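Local coordinates for ER-derived vesicles protein ERV41 (Saccharomyces cerevisiae, PDB 3ZLC), which is a component of COPII-coated vesicles that is required for efficient transport of a subset of secretory proteins to the Golgi, its lumenal domain being the part modelled, at residues F60-D65 and N155-E160; Y64-N69 and N176-N181. All coordinates share one frame; numbering follows the deposited sequence.

Interaction 1: F60-D65 and N155-E160; sequences FFIPYD and NHVINE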
loop_
_atom_site.group_PDB
_atom_site.type_symbol
_atom_site.label_atom_id
_atom_site.label_comp_id
_atom_site.label_asym_id
_atom_site.label_seq_id
_atom_site.Cartn_x
_atom_site.Cartn_y
_atom_site.Cartn_z
ATOM N N PHE A 60 15.558 0.960 6.500
ATOM C CA PHE A 60 14.829 1.343 5.290
ATOM C C PHE A 60 15.724 1.271 4.053
ATOM O O PHE A 60 16.876 1.680 4.083
ATOM C CB PHE A 60 14.212 2.748 5.425
ATOM C CG PHE A 60 13.333 3.142 4.250
ATOM C CD1 PHE A 60 12.062 2.595 4.105
ATOM C CD2 PHE A 60 13.778 4.069 3.303
ATOM C CE1 PHE A 60 11.245 2.945 3.025
ATOM C CE2 PHE A 60 12.959 4.434 2.208
ATOM C CZ PHE A 60 11.692 3.874 2.083
ATOM N N PHE A 61 15.193 0.710 2.974
ATOM C CA PHE A 61 15.927 0.665 1.717
ATOM C C PHE A 61 14.959 0.567 0.556
ATOM O O PHE A 61 13.800 0.167 0.720
ATOM C CB PHE A 61 16.934 -0.498 1.684
ATOM C CG PHE A 61 16.310 -1.856 1.431
ATOM C CD1 PHE A 61 15.686 -2.556 2.462
ATOM C CD2 PHE A 61 16.366 -2.438 0.162
ATOM C CE1 PHE A 61 15.124 -3.817 2.229
ATOM C CE2 PHE A 61 15.810 -3.705 -0.079
ATOM C CZ PHE A 61 15.193 -4.389 0.954
ATOM N N ILE A 62 15.425 0.957 -0.620
ATOM C CA ILE A 62 14.594 0.811 -1.804
ATOM C C ILE A 62 15.192 -0.312 -2.631
ATOM O O ILE A 62 16.351 -0.225 -3.047
ATOM C CB ILE A 62 14.535 2.106 -2.613
ATOM C CG1 ILE A 62 13.952 3.230 -1.736
ATOM C CG2 ILE A 62 13.678 1.897 -3.866
ATOM C CD1 ILE A 62 14.181 4.629 -2.285
ATOM N N PRO A 63 14.417 -1.391 -2.843
ATOM C CA PRO A 63 14.970 -2.556 -3.543
ATOM C C PRO A 63 15.230 -2.279 -5.021
ATOM O O PRO A 63 14.727 -1.296 -5.558
ATOM C CB PRO A 63 13.861 -3.611 -3.413
ATOM C CG PRO A 63 12.963 -3.128 -2.301
ATOM C CD PRO A 63 13.029 -1.626 -2.398
ATOM N N TYR A 64 16.032 -3.121 -5.668
ATOM C CA TYR A 64 16.176 -3.043 -7.122
ATOM C C TYR A 64 14.880 -3.471 -7.816
ATOM O O TYR A 64 13.951 -3.921 -7.151
ATOM C CB TYR A 64 17.356 -3.891 -7.573
ATOM C CG TYR A 64 18.673 -3.294 -7.161
ATOM C CD1 TYR A 64 19.052 -2.038 -7.623
ATOM C CD2 TYR A 64 19.532 -3.970 -6.302
ATOM C CE1 TYR A 64 20.257 -1.473 -7.251
ATOM C CE2 TYR A 64 20.752 -3.406 -5.923
ATOM C CZ TYR A 64 21.099 -2.156 -6.404
ATOM O OH TYR A 64 22.289 -1.568 -6.042
ATOM N N ASP A 65 14.819 -3.311 -9.143
ATOM C CA ASP A 65 13.614 -3.620 -9.926
ATOM C C ASP A 65 12.347 -3.013 -9.348
ATOM O O ASP A 65 11.285 -3.646 -9.342
ATOM C CB ASP A 65 13.461 -5.131 -10.083
ATOM C CG ASP A 65 14.738 -5.780 -10.502
ATOM O OD1 ASP A 65 15.490 -5.134 -11.257
ATOM O OD2 ASP A 65 15.011 -6.911 -10.054
ATOM N N ASN A 155 8.400 8.379 3.249
ATOM C CA ASN A 155 9.010 7.660 2.132
ATOM C C ASN A 155 8.604 6.197 2.265
ATOM O O ASN A 155 8.519 5.664 3.367
ATOM C CB ASN A 155 10.540 7.780 2.177
ATOM C CG ASN A 155 11.006 9.218 2.240
ATOM O OD1 ASN A 155 10.556 10.056 1.463
ATOM N ND2 ASN A 155 11.894 9.515 3.180
ATOM N N HIS A 156 8.312 5.535 1.152
ATOM C CA HIS A 156 7.842 4.165 1.283
ATOM C C HIS A 156 8.108 3.365 0.026
ATOM O O HIS A 156 8.328 3.930 -1.053
ATOM C CB HIS A 156 6.344 4.136 1.630
ATOM C CG HIS A 156 5.474 4.780 0.596
ATOM N ND1 HIS A 156 5.285 6.143 0.533
ATOM C CD2 HIS A 156 4.739 4.251 -0.420
ATOM C CE1 HIS A 156 4.473 6.431 -0.474
ATOM N NE2 HIS A 156 4.127 5.302 -1.065
ATOM N N VAL A 157 8.129 2.046 0.192
ATOM C CA VAL A 157 8.271 1.121 -0.924
ATOM C C VAL A 157 7.078 0.209 -0.860
ATOM O O VAL A 157 6.801 -0.368 0.189
ATOM C CB VAL A 157 9.514 0.231 -0.760
ATOM C CG1 VAL A 157 9.516 -0.880 -1.827
ATOM C CG2 VAL A 157 10.779 1.080 -0.866
ATOM N N ILE A 158 6.356 0.073 -1.965
ATOM C CA ILE A 158 5.248 -0.869 -1.974
ATOM C C ILE A 158 5.722 -2.096 -2.732
ATOM O O ILE A 158 5.877 -2.043 -3.957
ATOM C CB ILE A 158 3.993 -0.270 -2.680
ATOM C CG1 ILE A 158 3.479 0.946 -1.892
ATOM C CG2 ILE A 158 2.882 -1.326 -2.780
ATOM C CD1 ILE A 158 2.523 1.870 -2.689
ATOM N N ASN A 159 5.966 -3.195 -2.023
ATOM C CA ASN A 159 6.368 -4.421 -2.707
ATOM C C ASN A 159 5.136 -5.122 -3.253
ATOM O O ASN A 159 5.158 -5.643 -4.375
ATOM C CB ASN A 159 7.152 -5.348 -1.771
ATOM C CG ASN A 159 8.387 -4.690 -1.232
ATOM O OD1 ASN A 159 9.233 -4.238 -2.008
ATOM N ND2 ASN A 159 8.485 -4.580 0.108
ATOM N N GLU A 160 4.064 -5.106 -2.466
ATOM C CA GLU A 160 2.768 -5.632 -2.909
ATOM C C GLU A 160 1.620 -4.802 -2.370
ATOM O O GLU A 160 1.654 -4.354 -1.218
ATOM C CB GLU A 160 2.561 -7.089 -2.445
ATOM C CG GLU A 160 1.223 -7.666 -2.989
ATOM C CD GLU A 160 0.906 -9.067 -2.482
ATOM O OE1 GLU A 160 1.673 -9.592 -1.643
ATOM O OE2 GLU A 160 -0.128 -9.635 -2.918
#
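Pro63 and Val157 meet where the segment 60-65 lies on the strand, with Pro63 CD 3.6 Å from Val157 CG1 and the proline CG a little farther from the same methyl. The other methyl, Val157 CG2, also shares Pro63 CD, at 3.8 Å. It reaches the preceding residues as well, lying 3.5 Å from Phe61 O. Ile62 CG1 is 3.9 Å from Val157 CG2. CG1 stands anti to the backbone N (chi1 171°), which aims it at Pro63 and leaves CG2 facing the carbonyl oxygen of Phe61 and the CG1 of Ile62. This is the tight part of the contact, and it is almost wholly apolar; no hydrogen bond joins the two segments, and the carbonyl oxygen of Phe61 is buried without a polar partner. Compact, branched or ring-closed residues suit such a place because they fill it with little freedom to move.

Strand 156-163 belongs to a mixed beta sheet, and the loop after strand 53-57 packs across one of its faces. Val157 looks to that loop, whereas His156 and Ile158 look the other way, onto strand 233-240 of the second sheet. Asn159 and Glu160 together face Asp25, a classic beta bulge at the corner where the strand turns.

Toward the start of the strand, the Phe60 ring meets the backbone obliquely, CZ lying 3.9 Å from Asn155 O and 4.1 Å from Asn155 CB, its plane 38° from the Asn155 amide. That amide is engaged elsewhere, with Asn181 and Asn29. An alanine in place of Phe60 would remove the ring and is likely to open a gap over the Asn155-His156 peptide, depriving Val157 CG2 of an apolar neighbour. Looser packing marks the partly exposed end, where Pro63 CG merely brushes Asn159 OD1 at 3.9 Å and the Asn159 amide nitrogen is spent on Asp25.

Interaction 2: Y64-N69 and N176-N181; sequences YDTKVN and NTAQFN
Lys67 and Thr177 lie side by side on one face of a parallel strand pair, pointing the same way. Along the lysine, CB is 3.8 Å from Asn176 O, CG stays close to that same oxygen, and CD comes 3.8 Å from Thr177 CG2. The chain then bends at chi3 to bring CE past this methyl, and a second bend at chi4 precedes NZ, which leads away from the segment 176-181. A long aliphatic stem with a charged end suits an exposed position beside a threonine methyl.

Backbone bonds fix the register. Lys67 N donates to Asn176 O (2.9 Å), Ala178 N gives a weak bond to Lys67 O, whose position is uncertain, and Asn69 N donates to Ala178 O (2.7 Å), so that Ala178 brackets Val68. The Asn69 side chain also approaches Ala178 O, but it is poorly ordered and its amide nitrogen is doubtfully placed. Asn176 and Thr177 form a G1 bulge opposite Ile158; asparagine readily accepts the left-handed backbone this requires (phi 55°).

On the other face the contacts are apolar. Ala178 CB, small enough to fit between neighbours, lies 3.8 Å from Thr66 CG2. A chi1 of -174° swings Val68 CG1 to the side of Phe180, within 3.3 Å of Phe180 CE2 at the ring's edge. At the open end a water links Thr66 OG1 to Asn176 ND2.

Strand 67-68, outermost of its sheet within this chain, is thus joined chiefly through peptide groups, with the charged Lys67 on one face and the apolar Val68 on the other.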
loop_
_atom_site.group_PDB
_atom_site.type_symbol
_atom_site.label_atom_id
_atom_site.label_comp_id
_atom_site.label_asym_id
_atom_site.label_seq_id
_atom_site.Cartn_x
_atom_site.Cartn_y
_atom_site.Cartn_z
ATOM N N TYR A 64 16.032 -3.121 -5.668
ATOM C CA TYR A 64 16.176 -3.043 -7.122
ATOM C C TYR A 64 14.880 -3.471 -7.816
ATOM O O TYR A 64 13.951 -3.921 -7.151
ATOM C CB TYR A 64 17.356 -3.891 -7.573
ATOM C CG TYR A 64 18.673 -3.294 -7.161
ATOM C CD1 TYR A 64 19.052 -2.038 -7.623
ATOM C CD2 TYR A 64 19.532 -3.970 -6.302
ATOM C CE1 TYR A 64 20.257 -1.473 -7.251
ATOM C CE2 TYR A 64 20.752 -3.406 -5.923
ATOM C CZ TYR A 64 21.099 -2.156 -6.404
ATOM O OH TYR A 64 22.289 -1.568 -6.042
ATOM N N ASP A 65 14.819 -3.311 -9.143
ATOM C CA ASP A 65 13.614 -3.620 -9.926
ATOM C C ASP A 65 12.347 -3.013 -9.348
ATOM O O ASP A 65 11.285 -3.646 -9.342
ATOM C CB ASP A 65 13.461 -5.131 -10.083
ATOM C CG ASP A 65 14.738 -5.780 -10.502
ATOM O OD1 ASP A 65 15.490 -5.134 -11.257
ATOM O OD2 ASP A 65 15.011 -6.911 -10.054
ATOM N N THR A 66 12.483 -1.778 -8.882
ATOM C CA THR A 66 11.390 -1.019 -8.270
ATOM C C THR A 66 11.297 0.339 -8.950
ATOM O O THR A 66 12.308 1.046 -9.086
ATOM C CB THR A 66 11.642 -0.840 -6.751
ATOM O OG1 THR A 66 11.582 -2.120 -6.128
ATOM C CG2 THR A 66 10.577 0.085 -6.078
ATOM N N LYS A 67 10.095 0.677 -9.422
ATOM C CA LYS A 67 9.834 1.978 -10.020
ATOM C C LYS A 67 9.928 3.000 -8.912
ATOM O O LYS A 67 9.394 2.800 -7.807
ATOM C CB LYS A 67 8.402 2.045 -10.573
ATOM C CG LYS A 67 8.103 1.060 -11.666
ATOM C CD LYS A 67 6.596 0.800 -11.781
ATOM C CE LYS A 67 5.805 2.010 -12.220
ATOM N NZ LYS A 67 4.564 1.600 -13.021
ATOM N N VAL A 68 10.578 4.112 -9.206
ATOM C CA VAL A 68 10.800 5.142 -8.203
ATOM C C VAL A 68 10.025 6.364 -8.667
ATOM O O VAL A 68 10.515 7.157 -9.470
ATOM C CB VAL A 68 12.283 5.392 -8.042
ATOM C CG1 VAL A 68 12.521 6.344 -6.912
ATOM C CG2 VAL A 68 12.957 4.075 -7.737
ATOM N N ASN A 69 8.816 6.497 -8.120
ATOM C CA ASN A 69 7.669 7.053 -8.843
ATOM C C ASN A 69 7.282 8.495 -8.577
ATOM O O ASN A 69 6.175 8.919 -8.927
ATOM C CB ASN A 69 6.436 6.205 -8.576
ATOM C CG ASN A 69 6.686 4.733 -8.776
ATOM O OD1 ASN A 69 6.216 4.138 -9.745
ATOM N ND2 ASN A 69 7.416 4.130 -7.854
ATOM N N ASN A 176 5.926 -3.166 -6.526
ATOM C CA ASN A 176 7.289 -2.791 -6.891
ATOM C C ASN A 176 7.411 -1.311 -7.302
ATOM O O ASN A 176 8.005 -0.976 -8.319
ATOM C CB ASN A 176 7.825 -3.716 -7.997
ATOM C CG ASN A 176 7.664 -5.193 -7.650
ATOM O OD1 ASN A 176 6.931 -5.918 -8.320
ATOM N ND2 ASN A 176 8.337 -5.637 -6.590
ATOM N N THR A 177 6.860 -0.427 -6.480
ATOM C CA THR A 177 6.988 1.007 -6.706
ATOM C C THR A 177 7.462 1.633 -5.408
ATOM O O THR A 177 7.348 1.019 -4.353
ATOM C CB THR A 177 5.645 1.652 -7.079
ATOM O OG1 THR A 177 4.733 1.490 -5.993
ATOM C CG2 THR A 177 5.062 1.008 -8.339
ATOM N N ALA A 178 7.981 2.852 -5.481
ATOM C CA ALA A 178 8.445 3.551 -4.284
ATOM C C ALA A 178 8.251 5.048 -4.471
ATOM O O ALA A 178 8.311 5.558 -5.598
ATOM C CB ALA A 178 9.933 3.226 -4.015
ATOM N N GLN A 179 8.014 5.744 -3.367
ATOM C CA GLN A 179 8.032 7.201 -3.359
ATOM C C GLN A 179 8.935 7.668 -2.226
ATOM O O GLN A 179 8.869 7.155 -1.107
ATOM C CB GLN A 179 6.607 7.759 -3.210
ATOM C CG GLN A 179 5.754 7.536 -4.464
ATOM C CD GLN A 179 4.573 8.493 -4.596
ATOM O OE1 GLN A 179 4.752 9.686 -4.848
ATOM N NE2 GLN A 179 3.354 7.962 -4.451
ATOM N N PHE A 180 9.796 8.632 -2.525
ATOM C CA PHE A 180 10.626 9.223 -1.498
ATOM C C PHE A 180 11.011 10.642 -1.869
ATOM O O PHE A 180 11.097 10.998 -3.044
ATOM C CB PHE A 180 11.882 8.387 -1.248
ATOM C CG PHE A 180 12.923 8.547 -2.296
ATOM C CD1 PHE A 180 13.892 9.535 -2.181
ATOM C CD2 PHE A 180 12.943 7.713 -3.396
ATOM C CE1 PHE A 180 14.856 9.696 -3.155
ATOM C CE2 PHE A 180 13.914 7.859 -4.367
ATOM C CZ PHE A 180 14.867 8.855 -4.252
ATOM N N ASN A 181 11.267 11.440 -0.848
ATOM C CA ASN A 181 11.658 12.829 -1.036
ATOM C C ASN A 181 12.381 13.199 0.238
ATOM O O ASN A 181 11.748 13.383 1.280
ATOM C CB ASN A 181 10.423 13.724 -1.246
ATOM C CG ASN A 181 10.785 15.185 -1.535
ATOM O OD1 ASN A 181 11.833 15.688 -1.111
ATOM N ND2 ASN A 181 9.904 15.875 -2.251
HETATM O O HOH W 1 9.770 -3.645 -4.836
#

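In the fold
From the N terminus, the chain leaves strand 53-57, runs through 60-65 and passes directly into 64-69, the two segments sharing Tyr64 and Asp65. It then makes a long excursion that includes strands 117-126 and 130-136. Interaction 1 closes the first loop on its return at 155-160; interaction 2 closes a second, slightly longer one at 176-181. Because starts and ends come in the same order, the loops cross rather than nest. Their later halves are antiparallel neighbours in one sheet, where Ile158 N and Thr177 O lie 2.8 Å apart, a probable hydrogen bond. One contact lays the loop over the sheet's face, and the other adds strand 67-68 to its edge.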